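Local coordinates for protein 6-phospho-alpha-glucosidase (PDB 6VC6) that probably hydrolyses 6-phosphorylated alpha-glucosides such as maltose 6'-phosphate, using bound NAD and a manganese ion in a glycoside hydrolase family 4 active site, at residues P17-S22 with F80-M85; L35-I40 with Q46-F51. All blocks are in the same frame, centred on the assembly; numbering follows the deposited sequence.

Contact 1: P17-S22 with F80-M85. With NAD (nicotinamide-adenine-dinucleotide), chain G.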
ATOM      1  N   PRO A  17     -11.027   6.219 -10.707  1.00 45.75           N
ATOM      2  CA  PRO A  17     -11.904   7.404 -10.757  1.00 45.06           C
ATOM      3  C   PRO A  17     -11.572   8.439  -9.698  1.00 47.16           C
ATOM      4  O   PRO A  17     -11.666   9.644  -9.966  1.00 42.54           O
ATOM      5  CB  PRO A  17     -13.304   6.808 -10.559  1.00 42.24           C
ATOM      6  CG  PRO A  17     -13.189   5.428 -11.089  1.00 46.59           C
ATOM      7  CD  PRO A  17     -11.814   4.970 -10.697  1.00 43.69           C
ATOM      8  N   GLY A  18     -11.174   8.004  -8.500  1.00 45.08           N
ATOM      9  CA  GLY A  18     -10.731   8.950  -7.491  1.00 45.11           C
ATOM     10  C   GLY A  18      -9.485   9.709  -7.901  1.00 47.36           C
ATOM     11  O   GLY A  18      -9.276  10.848  -7.474  1.00 44.79           O
ATOM     12  N   PHE A  19      -8.641   9.094  -8.734  1.00 44.45           N
ATOM     13  CA  PHE A  19      -7.459   9.788  -9.234  1.00 44.92           C
ATOM     14  C   PHE A  19      -7.833  10.822 -10.289  1.00 47.33           C
ATOM     15  O   PHE A  19      -7.289  11.934 -10.294  1.00 47.48           O
ATOM     16  CB  PHE A  19      -6.462   8.782  -9.806  1.00 44.75           C
ATOM     17  CG  PHE A  19      -5.487   8.253  -8.795  1.00 41.69           C
ATOM     18  CD1 PHE A  19      -5.743   7.072  -8.117  1.00 43.63           C
ATOM     19  CD2 PHE A  19      -4.311   8.933  -8.524  1.00 42.03           C
ATOM     20  CE1 PHE A  19      -4.846   6.582  -7.187  1.00 46.41           C
ATOM     21  CE2 PHE A  19      -3.410   8.447  -7.596  1.00 43.57           C
ATOM     22  CZ  PHE A  19      -3.678   7.269  -6.927  1.00 44.87           C
ATOM     23  N   LEU A  20      -8.755  10.475 -11.190  1.00 39.50           N
ATOM     24  CA  LEU A  20      -9.146  11.401 -12.248  1.00 47.09           C
ATOM     25  C   LEU A  20      -9.804  12.649 -11.674  1.00 46.99           C
ATOM     26  O   LEU A  20      -9.608  13.757 -12.189  1.00 50.56           O
ATOM     27  CB  LEU A  20     -10.084  10.706 -13.236  1.00 41.22           C
ATOM     28  CG  LEU A  20      -9.607   9.371 -13.811  1.00 44.55           C
ATOM     29  CD1 LEU A  20     -10.614   8.831 -14.815  1.00 47.61           C
ATOM     30  CD2 LEU A  20      -8.234   9.517 -14.450  1.00 45.48           C
ATOM     31  N   LYS A  21     -10.591  12.491 -10.608  1.00 47.59           N
ATOM     32  CA  LYS A  21     -11.209  13.650  -9.973  1.00 49.83           C
ATOM     33  C   LYS A  21     -10.195  14.453  -9.169  1.00 54.18           C
ATOM     34  O   LYS A  21     -10.339  15.673  -9.034  1.00 52.68           O
ATOM     35  CB  LYS A  21     -12.368  13.203  -9.082  1.00 48.28           C
ATOM     36  CG  LYS A  21     -13.566  12.670  -9.854  1.00 52.82           C
ATOM     37  CD  LYS A  21     -14.159  11.440  -9.184  1.00 51.56           C
ATOM     38  CE  LYS A  21     -15.391  11.790  -8.369  1.00 59.99           C
ATOM     39  NZ  LYS A  21     -16.236  10.590  -8.110  1.00 64.29           N
ATOM     40  N   SER A  22      -9.167  13.792  -8.629  1.00 49.21           N
ATOM     41  CA  SER A  22      -8.127  14.511  -7.903  1.00 53.23           C
ATOM     42  C   SER A  22      -7.252  15.320  -8.852  1.00 51.55           C
ATOM     43  O   SER A  22      -6.856  16.447  -8.530  1.00 50.69           O
ATOM     44  CB  SER A  22      -7.279  13.531  -7.093  1.00 44.93           C
ATOM     45  OG  SER A  22      -8.033  12.946  -6.046  1.00 51.27           O
ATOM     46  N   PHE A  80       6.062  10.529 -14.900  1.00 40.06           N
ATOM     47  CA  PHE A  80       5.635   9.831 -13.697  1.00 42.39           C
ATOM     48  C   PHE A  80       4.788   8.628 -14.078  1.00 40.72           C
ATOM     49  O   PHE A  80       3.960   8.704 -14.990  1.00 42.26           O
ATOM     50  CB  PHE A  80       4.832  10.753 -12.770  1.00 40.34           C
ATOM     51  CG  PHE A  80       5.673  11.742 -12.021  1.00 43.65           C
ATOM     52  CD1 PHE A  80       6.291  11.387 -10.833  1.00 39.43           C
ATOM     53  CD2 PHE A  80       5.845  13.029 -12.501  1.00 41.68           C
ATOM     54  CE1 PHE A  80       7.066  12.296 -10.139  1.00 39.57           C
ATOM     55  CE2 PHE A  80       6.619  13.943 -11.812  1.00 43.80           C
ATOM     56  CZ  PHE A  80       7.229  13.576 -10.629  1.00 41.01           C
ATOM     57  N   ILE A  81       5.000   7.521 -13.371  1.00 40.54           N
ATOM     58  CA  ILE A  81       4.199   6.312 -13.524  1.00 38.21           C
ATOM     59  C   ILE A  81       3.554   6.011 -12.179  1.00 37.80           C
ATOM     60  O   ILE A  81       4.256   5.738 -11.197  1.00 40.58           O
ATOM     61  CB  ILE A  81       5.038   5.119 -14.007  1.00 41.22           C
ATOM     62  CG1 ILE A  81       5.807   5.480 -15.281  1.00 42.04           C
ATOM     63  CG2 ILE A  81       4.150   3.909 -14.244  1.00 45.06           C
ATOM     64  CD1 ILE A  81       4.921   5.725 -16.481  1.00 46.15           C
ATOM     65  N   PHE A  82       2.225   6.070 -12.133  1.00 36.07           N
ATOM     66  CA  PHE A  82       1.459   5.736 -10.936  1.00 34.88           C
ATOM     67  C   PHE A  82       1.022   4.280 -11.054  1.00 41.54           C
ATOM     68  O   PHE A  82       0.204   3.940 -11.914  1.00 40.41           O
ATOM     69  CB  PHE A  82       0.248   6.656 -10.776  1.00 38.39           C
ATOM     70  CG  PHE A  82       0.593   8.083 -10.428  1.00 40.55           C
ATOM     71  CD1 PHE A  82       1.910   8.497 -10.308  1.00 40.70           C
ATOM     72  CD2 PHE A  82      -0.414   9.012 -10.219  1.00 44.79           C
ATOM     73  CE1 PHE A  82       2.216   9.809  -9.991  1.00 42.72           C
ATOM     74  CE2 PHE A  82      -0.116  10.325  -9.900  1.00 40.59           C
ATOM     75  CZ  PHE A  82       1.201  10.723  -9.786  1.00 40.61           C
HETATM   76  N   MSE A  83       1.561   3.423 -10.195  1.00 35.89           N
HETATM   77  CA  MSE A  83       1.255   1.996 -10.261  1.00 43.17           C
HETATM   78  C   MSE A  83       0.295   1.564  -9.156  1.00 39.89           C
HETATM   79  O   MSE A  83       0.585   1.729  -7.971  1.00 40.06           O
HETATM   80  CB  MSE A  83       2.543   1.173 -10.186  1.00 37.99           C
HETATM   81  CG  MSE A  83       3.678   1.719 -11.033  1.00 41.71           C
HETATM   82 SE   MSE A  83       4.995   0.355 -11.491  0.70 48.42          SE
HETATM   83  CE  MSE A  83       3.935  -0.668 -12.760  1.00 48.57           C
ATOM     84  N   GLN A  84      -0.848   1.009  -9.550  1.00 40.47           N
ATOM     85  CA  GLN A  84      -1.847   0.515  -8.607  1.00 42.27           C
ATOM     86  C   GLN A  84      -2.505  -0.749  -9.156  1.00 41.87           C
ATOM     87  O   GLN A  84      -3.729  -0.892  -9.172  1.00 35.99           O
ATOM     88  CB  GLN A  84      -2.885   1.592  -8.289  1.00 41.82           C
ATOM     89  CG  GLN A  84      -3.592   2.183  -9.501  1.00 43.48           C
ATOM     90  CD  GLN A  84      -4.730   3.106  -9.110  1.00 46.05           C
ATOM     91  OE1 GLN A  84      -5.524   3.527  -9.952  1.00 46.41           O
ATOM     92  NE2 GLN A  84      -4.814   3.425  -7.823  1.00 42.43           N
HETATM   93  N   MSE A  85      -1.681  -1.693  -9.587  1.00 41.49           N
HETATM   94  CA  MSE A  85      -2.151  -2.981 -10.060  1.00 41.44           C
HETATM   95  C   MSE A  85      -2.509  -3.892  -8.917  1.00 43.00           C
HETATM   96  O   MSE A  85      -2.007  -3.681  -7.823  1.00 40.16           O
HETATM   97  CB  MSE A  85      -1.098  -3.673 -10.926  1.00 38.87           C
HETATM   98  CG  MSE A  85       0.083  -4.235 -10.134  1.00 44.72           C
HETATM   99 SE   MSE A  85       1.186  -5.568 -11.064  1.00 54.01          SE
HETATM  100  CE  MSE A  85       1.575  -4.494 -12.633  1.00 55.27           C
TER
HETATM  101  PA  NAD G 503      -8.697  -3.726  -8.403  1.00 40.71           P
HETATM  102  O1A NAD G 503      -9.983  -2.936  -8.349  1.00 40.30           O
HETATM  103  O2A NAD G 503      -8.731  -5.198  -8.734  1.00 43.12           O
HETATM  104  O5B NAD G 503      -7.699  -3.005  -9.437  1.00 43.04           O
HETATM  105  C5B NAD G 503      -6.558  -3.692  -9.939  1.00 41.79           C
HETATM  106  C4B NAD G 503      -6.366  -3.349 -11.407  1.00 40.45           C
HETATM  107  O4B NAD G 503      -5.029  -3.658 -11.808  1.00 41.15           O
HETATM  108  C3B NAD G 503      -7.304  -4.172 -12.275  1.00 40.41           C
HETATM  109  O3B NAD G 503      -8.021  -3.307 -13.158  1.00 40.36           O
HETATM  110  C2B NAD G 503      -6.404  -5.084 -13.080  1.00 39.24           C
HETATM  111  O2B NAD G 503      -6.887  -5.218 -14.419  1.00 43.08           O
HETATM  112  C1B NAD G 503      -5.066  -4.367 -13.048  1.00 38.24           C
HETATM  113  N9A NAD G 503      -3.929  -5.313 -13.166  1.00 37.31           N
HETATM  114  C8A NAD G 503      -3.799  -6.505 -12.555  1.00 43.58           C
HETATM  115  N7A NAD G 503      -2.630  -7.105 -12.903  1.00 42.42           N
HETATM  116  C5A NAD G 503      -1.995  -6.285 -13.761  1.00 39.88           C
HETATM  117  C6A NAD G 503      -0.719  -6.298 -14.516  1.00 40.55           C
HETATM  118  N6A NAD G 503       0.141  -7.341 -14.422  1.00 40.85           N
HETATM  119  N1A NAD G 503      -0.442  -5.234 -15.303  1.00 42.71           N
HETATM  120  C2A NAD G 503      -1.284  -4.189 -15.408  1.00 42.51           C
HETATM  121  N3A NAD G 503      -2.456  -4.112 -14.754  1.00 43.05           N
HETATM  122  C4A NAD G 503      -2.860  -5.109 -13.934  1.00 38.87           C
HETATM  123  O3  NAD G 503      -7.903  -3.541  -7.015  1.00 40.65           O
HETATM  124  PN  NAD G 503      -8.138  -2.284  -6.040  1.00 40.40           P
HETATM  125  O1N NAD G 503      -8.971  -2.742  -4.866  1.00 36.68           O
HETATM  126  O2N NAD G 503      -8.553  -1.081  -6.853  1.00 35.23           O
HETATM  127  O5D NAD G 503      -6.633  -2.055  -5.528  1.00 37.98           O
HETATM  128  C5D NAD G 503      -5.689  -1.378  -6.354  1.00 37.33           C
HETATM  129  C4D NAD G 503      -4.300  -1.597  -5.774  1.00 40.68           C
HETATM  130  O4D NAD G 503      -3.950  -0.508  -4.917  1.00 39.64           O
HETATM  131  C3D NAD G 503      -4.269  -2.861  -4.927  1.00 39.39           C
HETATM  132  O3D NAD G 503      -3.114  -3.626  -5.274  1.00 39.87           O
HETATM  133  C2D NAD G 503      -4.111  -2.366  -3.508  1.00 36.49           C
HETATM  134  O2D NAD G 503      -3.331  -3.272  -2.727  1.00 38.34           O
HETATM  135  C1D NAD G 503      -3.391  -1.048  -3.720  1.00 39.43           C
HETATM  136  N1N NAD G 503      -3.528  -0.143  -2.582  1.00 38.32           N
HETATM  137  C2N NAD G 503      -2.420   0.130  -1.892  1.00 39.57           C
HETATM  138  C3N NAD G 503      -2.447   0.976  -0.799  1.00 42.64           C
HETATM  139  C7N NAD G 503      -1.172   1.245  -0.059  1.00 41.80           C
HETATM  140  O7N NAD G 503      -1.214   1.787   1.033  1.00 39.00           O
HETATM  141  N7N NAD G 503      -0.022   0.868  -0.617  1.00 37.90           N
HETATM  142  C4N NAD G 503      -3.650   1.560  -0.424  1.00 42.72           C
HETATM  143  C5N NAD G 503      -4.795   1.258  -1.155  1.00 41.64           C
HETATM  144  C6N NAD G 503      -4.706   0.399  -2.247  1.00 38.14           C
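Phe19 reaches out from helix 16-25 and meets two side chains of 80-85, Gln84 near the cofactor and Phe82 on the strand, without any hydrogen bond crossing the interface. The amide of Gln84 makes the shortest approach, with NE2 3.2 Å from CE1 of Phe19. Ring and amide planes stand 89° apart, and the two side chains run past one another in opposite directions. Across CZ from CE1, the ring's CE2 lies 4.0 Å from CD2 of Phe82, an apolar contact between rings set at a slant to one another.

What fixes the amide lies just before the helix segment: OE1 of Gln84 is hydrogen-bonded to Thr16 OG1, which settles the rotation of the group and leaves NE2 turned to the phenylalanine. Gln84 places CG between its backbone N and carbonyl carbon (chi1 55°), and the chain then runs out straight to the helix. Further out, Ala320 and Met323 of helix 318-331 pack on Phe19 and Phe82 respectively. Within the helix, Gly18 O accepts from both Ser22 N and Ser22 OG, the latter at 2.8 Å, so the serine hydroxyl is satisfied by its own helix.

Beyond the strand end the chain turns to the cofactor. Met85, present as selenomethionine, accepts a bond on its backbone O from the ribose O3D of NAD at 2.8 Å. Its bent side chain lies over one face of the adenine, CE being 3.4 Å from N1A. The side chain of Gln84 is about 10 Å from the bound glucose 6-phosphate. A first helix packed against the fourth strand of a 3-2-1-4-5-6 sheet, with the cofactor across the strand ends, is the hallmark of the Rossmann fold.

Contact 2: L35-I40 with Q46-F51. With NAD (nicotinamide-adenine-dinucleotide), chain G.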
ATOM      1  N   LEU A  35      -2.156  12.292 -19.928  1.00 48.22           N
ATOM      2  CA  LEU A  35      -2.434  11.211 -18.990  1.00 47.58           C
ATOM      3  C   LEU A  35      -2.851   9.973 -19.769  1.00 49.29           C
ATOM      4  O   LEU A  35      -3.672  10.062 -20.687  1.00 48.96           O
ATOM      5  CB  LEU A  35      -3.528  11.600 -17.990  1.00 47.56           C
ATOM      6  CG  LEU A  35      -4.037  10.462 -17.103  1.00 47.29           C
ATOM      7  CD1 LEU A  35      -3.030  10.134 -16.010  1.00 46.57           C
ATOM      8  CD2 LEU A  35      -5.392  10.802 -16.505  1.00 47.23           C
ATOM      9  N   VAL A  36      -2.283   8.825 -19.405  1.00 43.80           N
ATOM     10  CA  VAL A  36      -2.573   7.556 -20.061  1.00 44.48           C
ATOM     11  C   VAL A  36      -2.919   6.524 -18.997  1.00 46.38           C
ATOM     12  O   VAL A  36      -2.147   6.316 -18.055  1.00 44.13           O
ATOM     13  CB  VAL A  36      -1.389   7.063 -20.916  1.00 44.06           C
ATOM     14  CG1 VAL A  36      -1.743   5.750 -21.597  1.00 45.60           C
ATOM     15  CG2 VAL A  36      -0.998   8.110 -21.944  1.00 44.34           C
ATOM     16  N   LEU A  37      -4.072   5.881 -19.147  1.00 47.15           N
ATOM     17  CA  LEU A  37      -4.453   4.764 -18.293  1.00 44.54           C
ATOM     18  C   LEU A  37      -4.044   3.464 -18.976  1.00 45.36           C
ATOM     19  O   LEU A  37      -4.470   3.189 -20.102  1.00 44.26           O
ATOM     20  CB  LEU A  37      -5.957   4.769 -18.018  1.00 45.67           C
ATOM     21  CG  LEU A  37      -6.577   6.005 -17.365  1.00 42.64           C
ATOM     22  CD1 LEU A  37      -8.054   5.766 -17.089  1.00 47.60           C
ATOM     23  CD2 LEU A  37      -5.843   6.369 -16.085  1.00 43.73           C
ATOM     24  N   PHE A  38      -3.217   2.671 -18.304  1.00 43.53           N
ATOM     25  CA  PHE A  38      -2.808   1.371 -18.813  1.00 42.57           C
ATOM     26  C   PHE A  38      -3.380   0.264 -17.938  1.00 42.70           C
ATOM     27  O   PHE A  38      -3.488   0.415 -16.717  1.00 42.22           O
ATOM     28  CB  PHE A  38      -1.285   1.240 -18.877  1.00 42.97           C
ATOM     29  CG  PHE A  38      -0.817  -0.104 -19.366  1.00 42.68           C
ATOM     30  CD1 PHE A  38      -0.787  -0.391 -20.720  1.00 44.46           C
ATOM     31  CD2 PHE A  38      -0.424  -1.085 -18.469  1.00 44.68           C
ATOM     32  CE1 PHE A  38      -0.364  -1.627 -21.172  1.00 44.46           C
ATOM     33  CE2 PHE A  38      -0.001  -2.324 -18.916  1.00 47.18           C
ATOM     34  CZ  PHE A  38       0.028  -2.594 -20.269  1.00 48.25           C
ATOM     35  N   ASP A  39      -3.738  -0.847 -18.575  1.00 45.02           N
ATOM     36  CA  ASP A  39      -4.248  -2.018 -17.877  1.00 46.42           C
ATOM     37  C   ASP A  39      -4.157  -3.209 -18.818  1.00 43.37           C
ATOM     38  O   ASP A  39      -4.115  -3.052 -20.041  1.00 46.62           O
ATOM     39  CB  ASP A  39      -5.692  -1.810 -17.403  1.00 39.79           C
ATOM     40  CG  ASP A  39      -6.064  -2.722 -16.249  1.00 44.53           C
ATOM     41  OD1 ASP A  39      -5.858  -3.948 -16.363  1.00 36.82           O
ATOM     42  OD2 ASP A  39      -6.565  -2.210 -15.226  1.00 43.51           O
ATOM     43  N   ILE A  40      -4.116  -4.407 -18.228  1.00 43.75           N
ATOM     44  CA  ILE A  40      -4.148  -5.632 -19.021  1.00 46.97           C
ATOM     45  C   ILE A  40      -5.564  -6.148 -19.226  1.00 46.96           C
ATOM     46  O   ILE A  40      -5.759  -7.110 -19.984  1.00 46.95           O
ATOM     47  CB  ILE A  40      -3.287  -6.739 -18.379  1.00 46.69           C
ATOM     48  CG1 ILE A  40      -3.859  -7.141 -17.018  1.00 43.42           C
ATOM     49  CG2 ILE A  40      -1.843  -6.281 -18.247  1.00 45.55           C
ATOM     50  CD1 ILE A  40      -3.385  -8.493 -16.536  1.00 48.94           C
ATOM     51  N   GLN A  46     -12.421  -0.018 -19.631  1.00 45.04           N
ATOM     52  CA  GLN A  46     -13.173   0.798 -20.584  1.00 47.02           C
ATOM     53  C   GLN A  46     -14.188   1.726 -19.924  1.00 47.02           C
ATOM     54  O   GLN A  46     -14.195   2.924 -20.260  1.00 45.54           O
ATOM     55  CB  GLN A  46     -13.840  -0.111 -21.621  1.00 50.45           C
ATOM     56  CG  GLN A  46     -14.611   0.641 -22.691  1.00 54.37           C
ATOM     57  CD  GLN A  46     -15.467  -0.273 -23.542  1.00 68.83           C
ATOM     58  OE1 GLN A  46     -16.695  -0.227 -23.480  1.00 77.10           O
ATOM     59  NE2 GLN A  46     -14.820  -1.110 -24.345  1.00 66.80           N
ATOM     60  N   PRO A  47     -15.063   1.275 -19.016  1.00 43.66           N
ATOM     61  CA  PRO A  47     -16.014   2.225 -18.413  1.00 45.39           C
ATOM     62  C   PRO A  47     -15.343   3.296 -17.574  1.00 50.49           C
ATOM     63  O   PRO A  47     -15.895   4.393 -17.425  1.00 49.20           O
ATOM     64  CB  PRO A  47     -16.922   1.325 -17.564  1.00 48.98           C
ATOM     65  CG  PRO A  47     -16.101   0.125 -17.277  1.00 47.96           C
ATOM     66  CD  PRO A  47     -15.278  -0.094 -18.508  1.00 44.23           C
ATOM     67  N   ILE A  48     -14.163   3.013 -17.021  1.00 48.64           N
ATOM     68  CA  ILE A  48     -13.433   4.036 -16.280  1.00 50.43           C
ATOM     69  C   ILE A  48     -12.841   5.063 -17.238  1.00 47.39           C
ATOM     70  O   ILE A  48     -12.855   6.269 -16.963  1.00 45.21           O
ATOM     71  CB  ILE A  48     -12.353   3.382 -15.399  1.00 50.84           C
ATOM     72  CG1 ILE A  48     -13.006   2.626 -14.241  1.00 51.14           C
ATOM     73  CG2 ILE A  48     -11.379   4.424 -14.875  1.00 46.52           C
ATOM     74  CD1 ILE A  48     -12.122   1.570 -13.624  1.00 51.57           C
ATOM     75  N   GLY A  49     -12.331   4.606 -18.382  1.00 46.99           N
ATOM     76  CA  GLY A  49     -11.766   5.531 -19.350  1.00 50.91           C
ATOM     77  C   GLY A  49     -12.816   6.399 -20.018  1.00 50.69           C
ATOM     78  O   GLY A  49     -12.582   7.583 -20.275  1.00 52.31           O
ATOM     79  N   GLU A  50     -13.984   5.824 -20.316  1.00 55.16           N
ATOM     80  CA  GLU A  50     -15.062   6.617 -20.897  1.00 54.30           C
ATOM     81  C   GLU A  50     -15.608   7.631 -19.900  1.00 53.90           C
ATOM     82  O   GLU A  50     -16.023   8.725 -20.296  1.00 53.70           O
ATOM     83  CB  GLU A  50     -16.179   5.702 -21.398  1.00 48.96           C
ATOM     84  CG  GLU A  50     -15.766   4.799 -22.549  1.00 60.20           C
ATOM     85  CD  GLU A  50     -15.357   5.577 -23.785  1.00 62.63           C
ATOM     86  OE1 GLU A  50     -15.965   6.635 -24.055  1.00 65.83           O
ATOM     87  OE2 GLU A  50     -14.425   5.132 -24.487  1.00 59.75           O
ATOM     88  N   PHE A  51     -15.618   7.287 -18.610  1.00 50.48           N
ATOM     89  CA  PHE A  51     -15.983   8.264 -17.591  1.00 49.75           C
ATOM     90  C   PHE A  51     -14.972   9.402 -17.541  1.00 55.66           C
ATOM     91  O   PHE A  51     -15.345  10.567 -17.363  1.00 53.23           O
ATOM     92  CB  PHE A  51     -16.095   7.582 -16.225  1.00 48.22           C
ATOM     93  CG  PHE A  51     -16.013   8.533 -15.062  1.00 51.40           C
ATOM     94  CD1 PHE A  51     -14.831   8.684 -14.354  1.00 55.12           C
ATOM     95  CD2 PHE A  51     -17.118   9.272 -14.676  1.00 52.91           C
ATOM     96  CE1 PHE A  51     -14.753   9.558 -13.285  1.00 50.40           C
ATOM     97  CE2 PHE A  51     -17.047  10.146 -13.607  1.00 53.22           C
ATOM     98  CZ  PHE A  51     -15.863  10.290 -12.911  1.00 55.02           C
TER
HETATM   99  PA  NAD G 503      -8.697  -3.726  -8.403  1.00 40.71           P
HETATM  100  O1A NAD G 503      -9.983  -2.936  -8.349  1.00 40.30           O
HETATM  101  O2A NAD G 503      -8.731  -5.198  -8.734  1.00 43.12           O
HETATM  102  O5B NAD G 503      -7.699  -3.005  -9.437  1.00 43.04           O
HETATM  103  C5B NAD G 503      -6.558  -3.692  -9.939  1.00 41.79           C
HETATM  104  C4B NAD G 503      -6.366  -3.349 -11.407  1.00 40.45           C
HETATM  105  O4B NAD G 503      -5.029  -3.658 -11.808  1.00 41.15           O
HETATM  106  C3B NAD G 503      -7.304  -4.172 -12.275  1.00 40.41           C
HETATM  107  O3B NAD G 503      -8.021  -3.307 -13.158  1.00 40.36           O
HETATM  108  C2B NAD G 503      -6.404  -5.084 -13.080  1.00 39.24           C
HETATM  109  O2B NAD G 503      -6.887  -5.218 -14.419  1.00 43.08           O
HETATM  110  C1B NAD G 503      -5.066  -4.367 -13.048  1.00 38.24           C
HETATM  111  N9A NAD G 503      -3.929  -5.313 -13.166  1.00 37.31           N
HETATM  112  C8A NAD G 503      -3.799  -6.505 -12.555  1.00 43.58           C
HETATM  113  N7A NAD G 503      -2.630  -7.105 -12.903  1.00 42.42           N
HETATM  114  C5A NAD G 503      -1.995  -6.285 -13.761  1.00 39.88           C
HETATM  115  C6A NAD G 503      -0.719  -6.298 -14.516  1.00 40.55           C
HETATM  116  N6A NAD G 503       0.141  -7.341 -14.422  1.00 40.85           N
HETATM  117  N1A NAD G 503      -0.442  -5.234 -15.303  1.00 42.71           N
HETATM  118  C2A NAD G 503      -1.284  -4.189 -15.408  1.00 42.51           C
HETATM  119  N3A NAD G 503      -2.456  -4.112 -14.754  1.00 43.05           N
HETATM  120  C4A NAD G 503      -2.860  -5.109 -13.934  1.00 38.87           C
HETATM  121  O3  NAD G 503      -7.903  -3.541  -7.015  1.00 40.65           O
HETATM  122  PN  NAD G 503      -8.138  -2.284  -6.040  1.00 40.40           P
HETATM  123  O1N NAD G 503      -8.971  -2.742  -4.866  1.00 36.68           O
HETATM  124  O2N NAD G 503      -8.553  -1.081  -6.853  1.00 35.23           O
HETATM  125  O5D NAD G 503      -6.633  -2.055  -5.528  1.00 37.98           O
HETATM  126  C5D NAD G 503      -5.689  -1.378  -6.354  1.00 37.33           C
HETATM  127  C4D NAD G 503      -4.300  -1.597  -5.774  1.00 40.68           C
HETATM  128  O4D NAD G 503      -3.950  -0.508  -4.917  1.00 39.64           O
HETATM  129  C3D NAD G 503      -4.269  -2.861  -4.927  1.00 39.39           C
HETATM  130  O3D NAD G 503      -3.114  -3.626  -5.274  1.00 39.87           O
HETATM  131  C2D NAD G 503      -4.111  -2.366  -3.508  1.00 36.49           C
HETATM  132  O2D NAD G 503      -3.331  -3.272  -2.727  1.00 38.34           O
HETATM  133  C1D NAD G 503      -3.391  -1.048  -3.720  1.00 39.43           C
HETATM  134  N1N NAD G 503      -3.528  -0.143  -2.582  1.00 38.32           N
HETATM  135  C2N NAD G 503      -2.420   0.130  -1.892  1.00 39.57           C
HETATM  136  C3N NAD G 503      -2.447   0.976  -0.799  1.00 42.64           C
HETATM  137  C7N NAD G 503      -1.172   1.245  -0.059  1.00 41.80           C
HETATM  138  O7N NAD G 503      -1.214   1.787   1.033  1.00 39.00           O
HETATM  139  N7N NAD G 503      -0.022   0.868  -0.617  1.00 37.90           N
HETATM  140  C4N NAD G 503      -3.650   1.560  -0.424  1.00 42.72           C
HETATM  141  C5N NAD G 503      -4.795   1.258  -1.155  1.00 41.64           C
HETATM  142  C6N NAD G 503      -4.706   0.399  -2.247  1.00 38.14           C
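Leu37, on strand 32-38, meets helix 42-59 with a single methyl group, CD1, which is shared between Ile48 and Gly49. The methyl stands 4.2 Å from CG2 of Ile48, methyl against methyl. It also rests on the bare CA of Gly49, 4.4 Å away, so that part of what it touches is helix backbone. The pair Leu37 and Gly49 marks the nearest approach of the two backbones, their CA atoms being 7.4 Å apart. An extended second torsion in Leu37 (chi2 -176°) carries CD1 outward to this position. Apolar packing accounts for the whole interface, which is small and buried; Thr16 of helix 16-25 touches both Leu37 and Ile48, and Tyr67 of the adjoining strand also packs on the leucine.

Just past the strand, apolar packing gives way to charge. Asp39 grips both hydroxyls of the adenosine ribose: OD1 takes a short bond from O2B of NAD at 2.5 Å, and OD2 accepts from O3B at 2.8 Å. With CG anti to the backbone N (chi1 -157°), the carboxylate is turned to the sugar, and each oxygen has a further donor, Asp41 N for OD1 and Gly12 N for OD2. These four bonds hold the group firmly and would be expected to stabilise its negative charge. Ile40 follows, resting CG2 on the adenine 3.4 Å from N1A. The segments join strand and helix of the beta-alpha-beta unit completed by strand 64-68, and an acidic residue at the end of the second strand of the fold, binding both ribose hydroxyls, is the classical signature of NAD-binding Rossmann domains.

In the fold
Both contacts are buried and tie a helix to the same parallel part of the sheet, but the centre of contact 1 lies about 13 Å from the centre of the chain, that of contact 2 about 21 Å. Contact 1 is aromatic with a polar amide; contact 2 is purely aliphatic between its segments. They meet directly: Leu20 CD2 of 17-22 packs 3.7 Å from Leu35 CD2, and Pro17 rests against Ile48 and Phe51. Their strand ends converge on one cofactor, Met85 and Ile40 lying against opposite faces of the adenine while each segment binds a different ribose, 35-40 the adenosine sugar and 80-85 the nicotinamide one.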